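Local coordinates for AA9 family lytic polysaccharide monooxygenase D (Myceliophthora thermophila, PDB 5UFV), which cleaves cellulose oxidatively as a copper-dependent lytic polysaccharide monooxygenase, yielding C1-oxidised products with a reducing agent and O2 or H2O2, at residues L81-K86 / P194-Q199; Y85-P88 / S93-G96; A99-I104 / N150-H155; V116-D119 / G125-I128. One frame throughout, in Å; residues are numbered along the deposited sequence.

How the contacts relate
Going along the chain from the N terminus, strand 80-86 comes first, and both contact 1 and contact 2 start on it, sharing Tyr-85 and Lys-86. Contact 2 shuts almost at once, a short loop sealed by a disulfide before strand 101-107 begins. Contact 3 opens on that strand and closes on strand 149-159, these two lying either side of strand 80-86 in one sheet. Contact 4 is a tight loop closure nested inside contact 3, about 10 Å away at the nearest atoms and on the far side of the chain's centre. Contact 1 closes last, enclosing contacts 3 and 4 and bringing the loop after strand 190-191 to the sheet.

Contact 1. Residues L81-K86 / P194-Q199; sequences LVWMYK and PGYCQQ
Trp-83 drives the outer edge of its six-membered ring into one face of the Tyr-196 ring. CH2 of Trp-83 comes to 3.7 Å from CG of Tyr-196, while the neighbouring CZ2 of Trp-83 stands over the centre of the tyrosine ring, so that every ring carbon of Tyr-196 has an indole carbon within about 4.1 Å. The centroids are 4.8 Å apart and the planes meet at 56°, an edge-to-face pair that leans well away from a perpendicular T. On the opposite face of the Tyr-196 ring lies SG of its own neighbour, Cys-197, offset toward the rim. The tyrosine gets there with CG lodged between its backbone N and carbonyl carbon (chi1 76°), which lays the ring against the indole.

In this AA9 fold, a beta-sandwich, the pair fastens the long loop after strand 190-191 to strand 80-86. The polar ends of both rings converge on one carboxylate: NE1 of Trp-83 is hydrogen-bonded to OE1 of Glu-156 and OH of Tyr-196 to its OE2, which probably helps fix the two rings relative to each other. An alanine in place of Tyr-196 would probably leave the indole edge without its facing ring and Glu-156 OE2 without this hydroxyl partner. The packing is looser at Leu-81, whose CD2 comes no nearer than 4.5 Å to CE1 of Tyr-196. Trp-83 is buried, whereas Tyr-196 is partly exposed. The copper ligand Tyr-169 has its side chain about 10 Å from that of Tyr-196.

Contact 2. Residues Y85-P88 / S93-G96; sequences YKCP and SCDG
Cys-87 and Cys-94 are joined covalently, SG to SG at 2.1 Å, with a disulfide torsion of -88°, close to the relaxed right-angled value. The two halves reach the bridge differently: SG of Cys-87 lies beside its backbone N, whereas SG of Cys-94 is swung anti to its own (chi1 -163°), which carries the sulfur across to the strand end. Pro-88 adds a looser apolar touch to the bridge, its CD 4.4 Å from SG of Cys-94.

Aromatic contacts come next, and Tyr-85 supplies them. CA of Gly-96 sits over one face of its ring, 3.8 Å from the centroid of the Tyr-85 ring and 21° off the normal, a CH-pi contact displaced toward the hydroxyl end. The glycine carbonyl continues the cover, its C 3.5 Å from CE2 of Tyr-85. SG of Cys-94 approaches the same ring obliquely, 3.8 Å from CE1 of Tyr-85, as a sulfur-aromatic contact.

The polar bonds lead outward. OH of Tyr-85 is hydrogen-bonded to O of Ser-97, the next residue after Gly-96, and O of Gly-96 takes the indole NE1 of Trp-101. Replacing Tyr-85 by a leucine would probably strip Gly-96 of its aromatic cover and leave the carbonyl of Ser-97 without this hydroxyl partner.

The chain leaving strand 80-86 runs into a disulfide-closed loop leading toward strand 101-107. With a covalent bridge at one point and a ring lying along the glycine at another, the loop is held at two places, and the bridge limits how far its ends could part if the noncovalent contacts gave way.

Contact 3. Residues A99-I104 / N150-H155; sequences AGWFKI and NYLVRH
Trp-101 stands end-on above strand 149-159, the far corner of its indole lodged between Leu-152 and Arg-154, two residues on the same side of that strand. The closest approach is on the arginine side, where CZ3 of Trp-101 lies 3.4 Å from CB of Arg-154. The aliphatic chain of Arg-154 runs at about a right angle to the indole, with CD over a face of the six-membered ring, 4.2 Å from its centroid and 20° off the normal, a CH-pi contact. That chain is fully extended from CG to NE and leaves the backbone with CG anti to N (chi1 169°), taking the guanidinium past the ring. Leu-152 meets the indole obliquely, with CD1 4.0 Å from CH2 of Trp-101.

An aromatic pair, Phe-102 and Tyr-151, lies farther along. CE2 of Tyr-151 comes to the edge of the Phe-102 ring, near its plane, 4.1 Å from CZ of Phe-102, and the two side chains cross roughly perpendicularly.

The axes of segments 101-103 and 150-155 approach only to 8.8 Å because strand 80-86 runs between them in the sheet, and the side chains on each side reach across it. Only the methylenes of Arg-154 serve the indole: NH1 makes a salt bridge to Glu-156, while NE and NH2 are hydrogen-bonded to the carbonyls of Arg-47 and Leu-46. The buried charge is therefore probably balanced away from the ring, and those polar bonds probably help keep the chain extended across the ring face.

Contact 4. Residues V116-D119 / G125-I128; sequences VFLD and GWDI
The carbonyl O of Leu-118 accepts a hydrogen bond from the indole NE1 of Trp-126, 2.9 Å from NE1 to O and nearly straight, with an N-H...O angle of 169°. The oxygen lies in the plane of the indole, while NE1 approaches the carbonyl at a bend of 134° and tilted somewhat from the carbonyl plane. The ring is thus held by its own N-H. Trp-126 has CG anti to its carbonyl carbon, which turns NE1 back toward residues 116-119.

A water makes a second polar link: it donates to O of Phe-117 at 2.8 Å and accepts from N of Gly-125 at 2.9 Å, joining two backbone groups that do not bond directly.

Apolar contacts flank these bonds. CD2 of Leu-118 packs on CZ2 of Trp-126 at 3.8 Å, so one leucine offers its carbonyl to the pyrrole N-H and its methyl to the neighbouring benzene rim. Val-116 directs CG1 at the backbone of Gly-125, 3.5 Å from its N. A CB at this position would lie tight against CG1 of Val-116, which is consistent with glycine here.

The two segments belong to one long irregular loop between strands 101-107 and 136-141. Trp-126 also meets Phe-109 and, edge-to-face, Tyr-217, and its side chain is about 9 Å from that of the copper ligand His-75. In segment 116-119, Asp-119 is hydrogen-bonded to His-211 and Asn-209, so this coil rests against the chain that follows strand 190-191.

Contact 1. Residues L81-K86 / P194-Q199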
loop_
_atom_site.group_PDB
_atom_site.type_symbol
_atom_site.label_atom_id
_atom_site.label_comp_id
_atom_site.label_asym_id
_atom_site.label_seq_id
_atom_site.Cartn_x
_atom_site.Cartn_y
_atom_site.Cartn_z
ATOM N N LEU A 81 0.717 -0.726 -4.201
ATOM C CA LEU A 81 1.963 -0.658 -3.475
ATOM C C LEU A 81 1.801 -1.141 -2.035
ATOM O O LEU A 81 0.813 -0.813 -1.376
ATOM C CB LEU A 81 2.475 0.766 -3.457
ATOM C CG LEU A 81 2.985 1.294 -4.806
ATOM C CD1 LEU A 81 1.853 1.785 -5.686
ATOM C CD2 LEU A 81 3.989 2.420 -4.579
ATOM N N VAL A 82 2.782 -1.906 -1.554
ATOM C CA VAL A 82 2.803 -2.327 -0.185
ATOM C C VAL A 82 4.135 -1.972 0.396
ATOM O O VAL A 82 5.157 -2.352 -0.148
ATOM C CB VAL A 82 2.632 -3.832 -0.064
ATOM C CG1 VAL A 82 2.491 -4.208 1.406
ATOM C CG2 VAL A 82 1.445 -4.311 -0.904
ATOM N N TRP A 83 4.123 -1.256 1.511
ATOM C CA TRP A 83 5.319 -0.732 2.110
ATOM C C TRP A 83 5.408 -1.141 3.545
ATOM O O TRP A 83 4.433 -1.503 4.161
ATOM C CB TRP A 83 5.283 0.784 2.163
ATOM C CG TRP A 83 4.972 1.546 0.909
ATOM C CD1 TRP A 83 3.775 1.608 0.251
ATOM C CD2 TRP A 83 5.853 2.443 0.221
ATOM N NE1 TRP A 83 3.875 2.453 -0.837
ATOM C CE2 TRP A 83 5.134 2.983 -0.870
ATOM C CE3 TRP A 83 7.178 2.839 0.420
ATOM C CZ2 TRP A 83 5.687 3.897 -1.742
ATOM C CZ3 TRP A 83 7.731 3.752 -0.459
ATOM C CH2 TRP A 83 6.989 4.275 -1.516
ATOM N N MET A 84 6.595 -0.978 4.097
ATOM C CA MET A 84 6.850 -1.215 5.491
ATOM C C MET A 84 7.724 -0.107 6.034
ATOM O O MET A 84 8.314 0.661 5.292
ATOM C CB MET A 84 7.528 -2.580 5.696
ATOM C CG MET A 84 6.577 -3.738 5.541
ATOM S SD MET A 84 7.242 -5.383 5.930
ATOM C CE MET A 84 7.118 -5.427 7.722
ATOM N N TYR A 85 7.809 -0.048 7.352
ATOM C CA TYR A 85 8.467 1.049 8.024
ATOM C C TYR A 85 8.882 0.543 9.380
ATOM O O TYR A 85 8.051 0.052 10.143
ATOM C CB TYR A 85 7.500 2.234 8.154
ATOM C CG TYR A 85 8.046 3.413 8.900
ATOM C CD1 TYR A 85 8.191 3.387 10.285
ATOM C CD2 TYR A 85 8.389 4.560 8.235
ATOM C CE1 TYR A 85 8.700 4.467 10.981
ATOM C CE2 TYR A 85 8.882 5.655 8.915
ATOM C CZ TYR A 85 9.041 5.607 10.294
ATOM O OH TYR A 85 9.535 6.714 10.947
ATOM N N LYS A 86 10.169 0.679 9.662
ATOM C CA LYS A 86 10.737 0.235 10.914
ATOM C C LYS A 86 10.534 1.272 12.014
ATOM O O LYS A 86 11.192 2.305 12.015
ATOM C CB LYS A 86 12.228 -0.028 10.721
ATOM C CG LYS A 86 12.968 -0.441 11.985
ATOM C CD LYS A 86 12.864 -1.919 12.243
ATOM C CE LYS A 86 13.270 -2.280 13.668
ATOM N NZ LYS A 86 14.709 -2.048 13.907
ATOM N N PRO A 194 3.948 11.556 3.074
ATOM C CA PRO A 194 4.130 11.992 1.681
ATOM C C PRO A 194 5.571 12.353 1.367
ATOM O O PRO A 194 6.342 12.616 2.289
ATOM C CB PRO A 194 3.271 13.260 1.604
ATOM C CG PRO A 194 3.177 13.745 3.015
ATOM C CD PRO A 194 3.175 12.523 3.870
ATOM N N GLY A 195 5.923 12.354 0.079
ATOM C CA GLY A 195 7.292 12.653 -0.332
ATOM C C GLY A 195 7.844 11.798 -1.460
ATOM O O GLY A 195 8.626 12.279 -2.283
ATOM N N TYR A 196 7.459 10.531 -1.507
ATOM C CA TYR A 196 8.022 9.619 -2.502
ATOM C C TYR A 196 7.663 9.946 -3.959
ATOM O O TYR A 196 8.279 9.415 -4.900
ATOM C CB TYR A 196 7.629 8.171 -2.173
ATOM C CG TYR A 196 6.204 7.782 -2.505
ATOM C CD1 TYR A 196 5.883 7.254 -3.746
ATOM C CD2 TYR A 196 5.188 7.912 -1.564
ATOM C CE1 TYR A 196 4.595 6.883 -4.049
ATOM C CE2 TYR A 196 3.885 7.540 -1.856
ATOM C CZ TYR A 196 3.592 7.021 -3.109
ATOM O OH TYR A 196 2.294 6.643 -3.432
ATOM N N CYS A 197 6.638 10.770 -4.143
ATOM C CA CYS A 197 6.250 11.207 -5.471
ATOM C C CYS A 197 5.792 12.634 -5.371
ATOM O O CYS A 197 5.423 13.053 -4.288
ATOM C CB CYS A 197 5.126 10.334 -6.034
ATOM S SG CYS A 197 3.565 10.347 -5.107
ATOM N N GLN A 198 5.843 13.371 -6.484
ATOM C CA GLN A 198 5.255 14.715 -6.590
ATOM C C GLN A 198 3.983 14.655 -7.405
ATOM O O GLN A 198 3.847 13.823 -8.281
ATOM C CB GLN A 198 6.209 15.713 -7.271
ATOM C CG GLN A 198 7.611 15.749 -6.691
ATOM C CD GLN A 198 7.595 16.217 -5.256
ATOM O OE1 GLN A 198 7.197 17.346 -4.970
ATOM N NE2 GLN A 198 8.020 15.348 -4.343
ATOM N N GLN A 199 3.076 15.582 -7.134
ATOM C CA GLN A 199 1.796 15.622 -7.814
ATOM C C GLN A 199 1.944 15.623 -9.336
ATOM O O GLN A 199 1.152 14.991 -10.026
ATOM C CB GLN A 199 0.999 16.859 -7.374
ATOM C CG GLN A 199 -0.470 16.865 -7.791
ATOM C CD GLN A 199 -1.286 15.782 -7.108
ATOM O OE1 GLN A 199 -0.849 15.174 -6.138
ATOM N NE2 GLN A 199 -2.476 15.532 -7.619
#

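Contact 2. Residues Y85-P88 / S93-G96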
loop_
_atom_site.group_PDB
_atom_site.type_symbol
_atom_site.label_atom_id
_atom_site.label_comp_id
_atom_site.label_asym_id
_atom_site.label_seq_id
_atom_site.Cartn_x
_atom_site.Cartn_y
_atom_site.Cartn_z
ATOM N N TYR A 85 7.809 -0.048 7.352
ATOM C CA TYR A 85 8.467 1.049 8.024
ATOM C C TYR A 85 8.882 0.543 9.380
ATOM O O TYR A 85 8.051 0.052 10.143
ATOM C CB TYR A 85 7.500 2.234 8.154
ATOM C CG TYR A 85 8.046 3.413 8.900
ATOM C CD1 TYR A 85 8.191 3.387 10.285
ATOM C CD2 TYR A 85 8.389 4.560 8.235
ATOM C CE1 TYR A 85 8.700 4.467 10.981
ATOM C CE2 TYR A 85 8.882 5.655 8.915
ATOM C CZ TYR A 85 9.041 5.607 10.294
ATOM O OH TYR A 85 9.535 6.714 10.947
ATOM N N LYS A 86 10.169 0.679 9.662
ATOM C CA LYS A 86 10.737 0.235 10.914
ATOM C C LYS A 86 10.534 1.272 12.014
ATOM O O LYS A 86 11.192 2.305 12.015
ATOM C CB LYS A 86 12.228 -0.028 10.721
ATOM C CG LYS A 86 12.968 -0.441 11.985
ATOM C CD LYS A 86 12.864 -1.919 12.243
ATOM C CE LYS A 86 13.270 -2.280 13.668
ATOM N NZ LYS A 86 14.709 -2.048 13.907
ATOM N N CYS A 87 9.651 0.980 12.959
ATOM C CA CYS A 87 9.464 1.854 14.101
ATOM C C CYS A 87 10.749 1.900 14.954
ATOM O O CYS A 87 11.300 0.866 15.297
ATOM C CB CYS A 87 8.257 1.407 14.960
ATOM S SG CYS A 87 6.638 1.630 14.176
ATOM N N PRO A 88 11.214 3.109 15.307
ATOM C CA PRO A 88 12.402 3.244 16.157
ATOM C C PRO A 88 12.265 2.515 17.476
ATOM O O PRO A 88 13.241 1.935 17.951
ATOM C CB PRO A 88 12.499 4.758 16.422
ATOM C CG PRO A 88 11.644 5.419 15.398
ATOM C CD PRO A 88 10.611 4.417 14.960
ATOM N N SER A 93 4.884 5.444 19.818
ATOM C CA SER A 93 5.611 6.698 19.535
ATOM C C SER A 93 6.027 6.770 18.069
ATOM O O SER A 93 6.737 7.671 17.657
ATOM C CB SER A 93 6.801 6.889 20.487
ATOM O OG SER A 93 7.552 5.714 20.571
ATOM N N CYS A 94 5.532 5.826 17.283
ATOM C CA CYS A 94 5.795 5.738 15.857
ATOM C C CYS A 94 4.689 6.533 15.145
ATOM O O CYS A 94 3.512 6.187 15.269
ATOM C CB CYS A 94 5.708 4.266 15.475
ATOM S SG CYS A 94 6.434 3.737 13.915
ATOM N N ASP A 95 5.067 7.604 14.445
ATOM C CA ASP A 95 4.151 8.351 13.560
ATOM C C ASP A 95 4.388 8.088 12.043
ATOM O O ASP A 95 3.635 8.572 11.195
ATOM C CB ASP A 95 4.253 9.857 13.839
ATOM C CG ASP A 95 5.708 10.369 13.866
ATOM O OD1 ASP A 95 6.577 9.774 13.183
ATOM O OD2 ASP A 95 5.990 11.372 14.578
ATOM N N GLY A 96 5.438 7.346 11.709
ATOM C CA GLY A 96 5.724 6.976 10.331
ATOM C C GLY A 96 6.449 8.063 9.588
ATOM O O GLY A 96 6.422 8.115 8.341
#

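Contact 3. Residues A99-I104 / N150-H155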
loop_
_atom_site.group_PDB
_atom_site.type_symbol
_atom_site.label_atom_id
_atom_site.label_comp_id
_atom_site.label_asym_id
_atom_site.label_seq_id
_atom_site.Cartn_x
_atom_site.Cartn_y
_atom_site.Cartn_z
ATOM N N ALA A 99 12.240 9.251 6.320
ATOM C CA ALA A 99 12.450 8.393 5.171
ATOM C C ALA A 99 12.730 7.013 5.679
ATOM O O ALA A 99 13.843 6.517 5.601
ATOM C CB ALA A 99 13.598 8.907 4.334
ATOM N N GLY A 100 11.699 6.404 6.240
ATOM C CA GLY A 100 11.771 5.040 6.706
ATOM C C GLY A 100 10.975 4.089 5.850
ATOM O O GLY A 100 11.118 2.870 5.988
ATOM N N TRP A 101 10.125 4.595 4.970
ATOM C CA TRP A 101 9.259 3.689 4.190
ATOM C C TRP A 101 9.965 3.006 3.023
ATOM O O TRP A 101 10.564 3.662 2.156
ATOM C CB TRP A 101 8.061 4.422 3.637
ATOM C CG TRP A 101 7.189 4.923 4.708
ATOM C CD1 TRP A 101 7.236 6.146 5.260
ATOM C CD2 TRP A 101 6.129 4.210 5.372
ATOM N NE1 TRP A 101 6.275 6.259 6.210
ATOM C CE2 TRP A 101 5.584 5.073 6.307
ATOM C CE3 TRP A 101 5.599 2.923 5.261
ATOM C CZ2 TRP A 101 4.517 4.702 7.141
ATOM C CZ3 TRP A 101 4.525 2.557 6.076
ATOM C CH2 TRP A 101 3.996 3.445 6.993
ATOM N N PHE A 102 9.864 1.690 2.976
ATOM C CA PHE A 102 10.389 0.955 1.855
ATOM C C PHE A 102 9.322 0.003 1.307
ATOM O O PHE A 102 8.528 -0.544 2.055
ATOM C CB PHE A 102 11.669 0.222 2.282
ATOM C CG PHE A 102 11.465 -0.753 3.414
ATOM C CD1 PHE A 102 11.581 -0.343 4.729
ATOM C CD2 PHE A 102 11.161 -2.092 3.156
ATOM C CE1 PHE A 102 11.398 -1.234 5.770
ATOM C CE2 PHE A 102 10.974 -2.992 4.199
ATOM C CZ PHE A 102 11.096 -2.557 5.508
ATOM N N LYS A 103 9.325 -0.182 -0.012
ATOM C CA LYS A 103 8.417 -1.110 -0.688
ATOM C C LYS A 103 8.851 -2.546 -0.509
ATOM O O LYS A 103 10.025 -2.877 -0.683
ATOM C CB LYS A 103 8.354 -0.806 -2.188
ATOM C CG LYS A 103 7.466 0.385 -2.510
ATOM C CD LYS A 103 7.888 1.153 -3.753
ATOM C CE LYS A 103 7.552 0.425 -5.046
ATOM N NZ LYS A 103 7.847 1.236 -6.258
ATOM N N ILE A 104 7.878 -3.401 -0.210
ATOM C CA ILE A 104 8.080 -4.832 -0.242
ATOM C C ILE A 104 7.333 -5.518 -1.389
ATOM O O ILE A 104 7.674 -6.622 -1.751
ATOM C CB ILE A 104 7.687 -5.482 1.095
ATOM C CG1 ILE A 104 6.203 -5.395 1.340
ATOM C CG2 ILE A 104 8.423 -4.810 2.252
ATOM C CD1 ILE A 104 5.803 -6.114 2.604
ATOM N N ASN A 150 9.319 -3.705 15.735
ATOM C CA ASN A 150 7.982 -3.219 15.457
ATOM C C ASN A 150 7.945 -2.519 14.134
ATOM O O ASN A 150 8.718 -1.578 13.925
ATOM C CB ASN A 150 7.532 -2.265 16.551
ATOM C CG ASN A 150 7.548 -2.911 17.913
ATOM O OD1 ASN A 150 7.507 -4.144 18.045
ATOM N ND2 ASN A 150 7.644 -2.090 18.932
ATOM N N TYR A 151 7.050 -2.960 13.244
ATOM C CA TYR A 151 6.924 -2.350 11.927
ATOM C C TYR A 151 5.492 -1.977 11.613
ATOM O O TYR A 151 4.560 -2.657 12.021
ATOM C CB TYR A 151 7.369 -3.303 10.819
ATOM C CG TYR A 151 8.846 -3.579 10.673
ATOM C CD1 TYR A 151 9.451 -4.583 11.415
ATOM C CD2 TYR A 151 9.607 -2.916 9.732
ATOM C CE1 TYR A 151 10.794 -4.881 11.268
ATOM C CE2 TYR A 151 10.969 -3.197 9.569
ATOM C CZ TYR A 151 11.564 -4.189 10.337
ATOM O OH TYR A 151 12.914 -4.503 10.209
ATOM N N LEU A 152 5.329 -0.925 10.823
ATOM C CA LEU A 152 4.050 -0.645 10.182
ATOM C C LEU A 152 4.110 -1.241 8.800
ATOM O O LEU A 152 5.175 -1.331 8.201
ATOM C CB LEU A 152 3.802 0.842 10.057
ATOM C CG LEU A 152 4.058 1.687 11.302
ATOM C CD1 LEU A 152 3.769 3.140 10.973
ATOM C CD2 LEU A 152 3.201 1.216 12.457
ATOM N N VAL A 153 2.964 -1.667 8.302
ATOM C CA VAL A 153 2.865 -2.104 6.926
ATOM C C VAL A 153 1.785 -1.257 6.308
ATOM O O VAL A 153 0.791 -1.032 6.955
ATOM C CB VAL A 153 2.478 -3.572 6.824
ATOM C CG1 VAL A 153 1.208 -3.864 7.616
ATOM C CG2 VAL A 153 2.304 -3.963 5.361
ATOM N N ARG A 154 1.974 -0.784 5.076
ATOM C CA ARG A 154 1.042 0.180 4.455
ATOM C C ARG A 154 0.616 -0.303 3.077
ATOM O O ARG A 154 1.473 -0.562 2.211
ATOM C CB ARG A 154 1.722 1.555 4.346
ATOM C CG ARG A 154 1.015 2.597 3.501
ATOM C CD ARG A 154 1.798 3.894 3.582
ATOM N NE ARG A 154 1.166 4.936 2.787
ATOM C CZ ARG A 154 1.212 4.997 1.451
ATOM N NH1 ARG A 154 1.913 4.086 0.743
ATOM N NH2 ARG A 154 0.556 5.979 0.821
ATOM N N HIS A 155 -0.695 -0.426 2.865
ATOM C CA HIS A 155 -1.216 -0.820 1.563
ATOM C C HIS A 155 -1.752 0.393 0.909
ATOM O O HIS A 155 -2.412 1.179 1.558
ATOM C CB HIS A 155 -2.315 -1.872 1.682
ATOM C CG HIS A 155 -1.803 -3.197 2.136
ATOM N ND1 HIS A 155 -1.484 -3.457 3.452
ATOM C CD2 HIS A 155 -1.470 -4.309 1.444
ATOM C CE1 HIS A 155 -1.010 -4.685 3.555
ATOM N NE2 HIS A 155 -0.986 -5.219 2.351
#

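Contact 4. Residues V116-D119 / G125-I128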
loop_
_atom_site.group_PDB
_atom_site.type_symbol
_atom_site.label_atom_id
_atom_site.label_comp_id
_atom_site.label_asym_id
_atom_site.label_seq_id
_atom_site.Cartn_x
_atom_site.Cartn_y
_atom_site.Cartn_z
ATOM N N VAL A 116 -4.984 -3.737 -25.441
ATOM C CA VAL A 116 -5.244 -3.355 -24.064
ATOM C C VAL A 116 -4.359 -2.141 -23.742
ATOM O O VAL A 116 -3.133 -2.262 -23.623
ATOM C CB VAL A 116 -4.915 -4.523 -23.093
ATOM C CG1 VAL A 116 -5.081 -4.109 -21.628
ATOM C CG2 VAL A 116 -5.776 -5.741 -23.390
ATOM N N PHE A 117 -4.978 -0.976 -23.606
ATOM C CA PHE A 117 -4.256 0.228 -23.247
ATOM C C PHE A 117 -4.323 0.503 -21.747
ATOM O O PHE A 117 -5.040 -0.179 -20.998
ATOM C CB PHE A 117 -4.837 1.423 -23.995
ATOM C CG PHE A 117 -4.948 1.211 -25.470
ATOM C CD1 PHE A 117 -3.881 1.506 -26.308
ATOM C CD2 PHE A 117 -6.127 0.712 -26.027
ATOM C CE1 PHE A 117 -3.992 1.307 -27.676
ATOM C CE2 PHE A 117 -6.241 0.513 -27.404
ATOM C CZ PHE A 117 -5.172 0.817 -28.227
ATOM N N LEU A 118 -3.583 1.529 -21.332
ATOM C CA LEU A 118 -3.554 1.989 -19.942
ATOM C C LEU A 118 -4.940 2.328 -19.444
ATOM O O LEU A 118 -5.228 2.099 -18.269
ATOM C CB LEU A 118 -2.660 3.224 -19.766
ATOM C CG LEU A 118 -1.150 3.062 -19.973
ATOM C CD1 LEU A 118 -0.474 4.419 -20.000
ATOM C CD2 LEU A 118 -0.501 2.185 -18.917
ATOM N N ASP A 119 -5.785 2.872 -20.324
ATOM C CA ASP A 119 -7.149 3.252 -19.947
ATOM C C ASP A 119 -8.211 2.185 -20.238
ATOM O O ASP A 119 -9.379 2.417 -19.980
ATOM C CB ASP A 119 -7.544 4.581 -20.595
ATOM C CG ASP A 119 -7.846 4.466 -22.076
ATOM O OD1 ASP A 119 -7.386 3.509 -22.732
ATOM O OD2 ASP A 119 -8.528 5.372 -22.605
ATOM N N GLY A 125 -5.458 -4.185 -18.189
ATOM C CA GLY A 125 -4.085 -4.674 -18.095
ATOM C C GLY A 125 -3.392 -4.424 -16.763
ATOM O O GLY A 125 -2.168 -4.572 -16.667
ATOM N N TRP A 126 -4.163 -4.045 -15.742
ATOM C CA TRP A 126 -3.621 -3.786 -14.407
ATOM C C TRP A 126 -3.985 -4.890 -13.410
ATOM O O TRP A 126 -5.126 -5.363 -13.357
ATOM C CB TRP A 126 -4.186 -2.484 -13.869
ATOM C CG TRP A 126 -3.953 -1.269 -14.710
ATOM C CD1 TRP A 126 -4.698 -0.842 -15.773
ATOM C CD2 TRP A 126 -2.939 -0.291 -14.504
ATOM N NE1 TRP A 126 -4.188 0.337 -16.250
ATOM C CE2 TRP A 126 -3.109 0.695 -15.485
ATOM C CE3 TRP A 126 -1.902 -0.157 -13.579
ATOM C CZ2 TRP A 126 -2.276 1.813 -15.569
ATOM C CZ3 TRP A 126 -1.070 0.928 -13.670
ATOM C CH2 TRP A 126 -1.257 1.910 -14.661
ATOM N N ASP A 127 -3.015 -5.264 -12.589
ATOM C CA ASP A 127 -3.237 -6.246 -11.533
ATOM C C ASP A 127 -4.298 -5.800 -10.523
ATOM O O ASP A 127 -4.982 -6.628 -9.932
ATOM C CB ASP A 127 -1.915 -6.545 -10.804
ATOM C CG ASP A 127 -0.994 -7.429 -11.626
ATOM O OD1 ASP A 127 -1.467 -8.447 -12.155
ATOM O OD2 ASP A 127 0.196 -7.099 -11.768
ATOM N N ILE A 128 -4.441 -4.501 -10.335
ATOM C CA ILE A 128 -5.470 -3.995 -9.459
ATOM C C ILE A 128 -6.877 -4.481 -9.842
ATOM O O ILE A 128 -7.747 -4.558 -9.003
ATOM C CB ILE A 128 -5.453 -2.447 -9.428
ATOM C CG1 ILE A 128 -5.998 -1.924 -8.098
ATOM C CG2 ILE A 128 -6.253 -1.869 -10.585
ATOM C CD1 ILE A 128 -5.836 -0.430 -7.919
HETATM O O HOH W 1 -6.180 -1.386 -18.720
#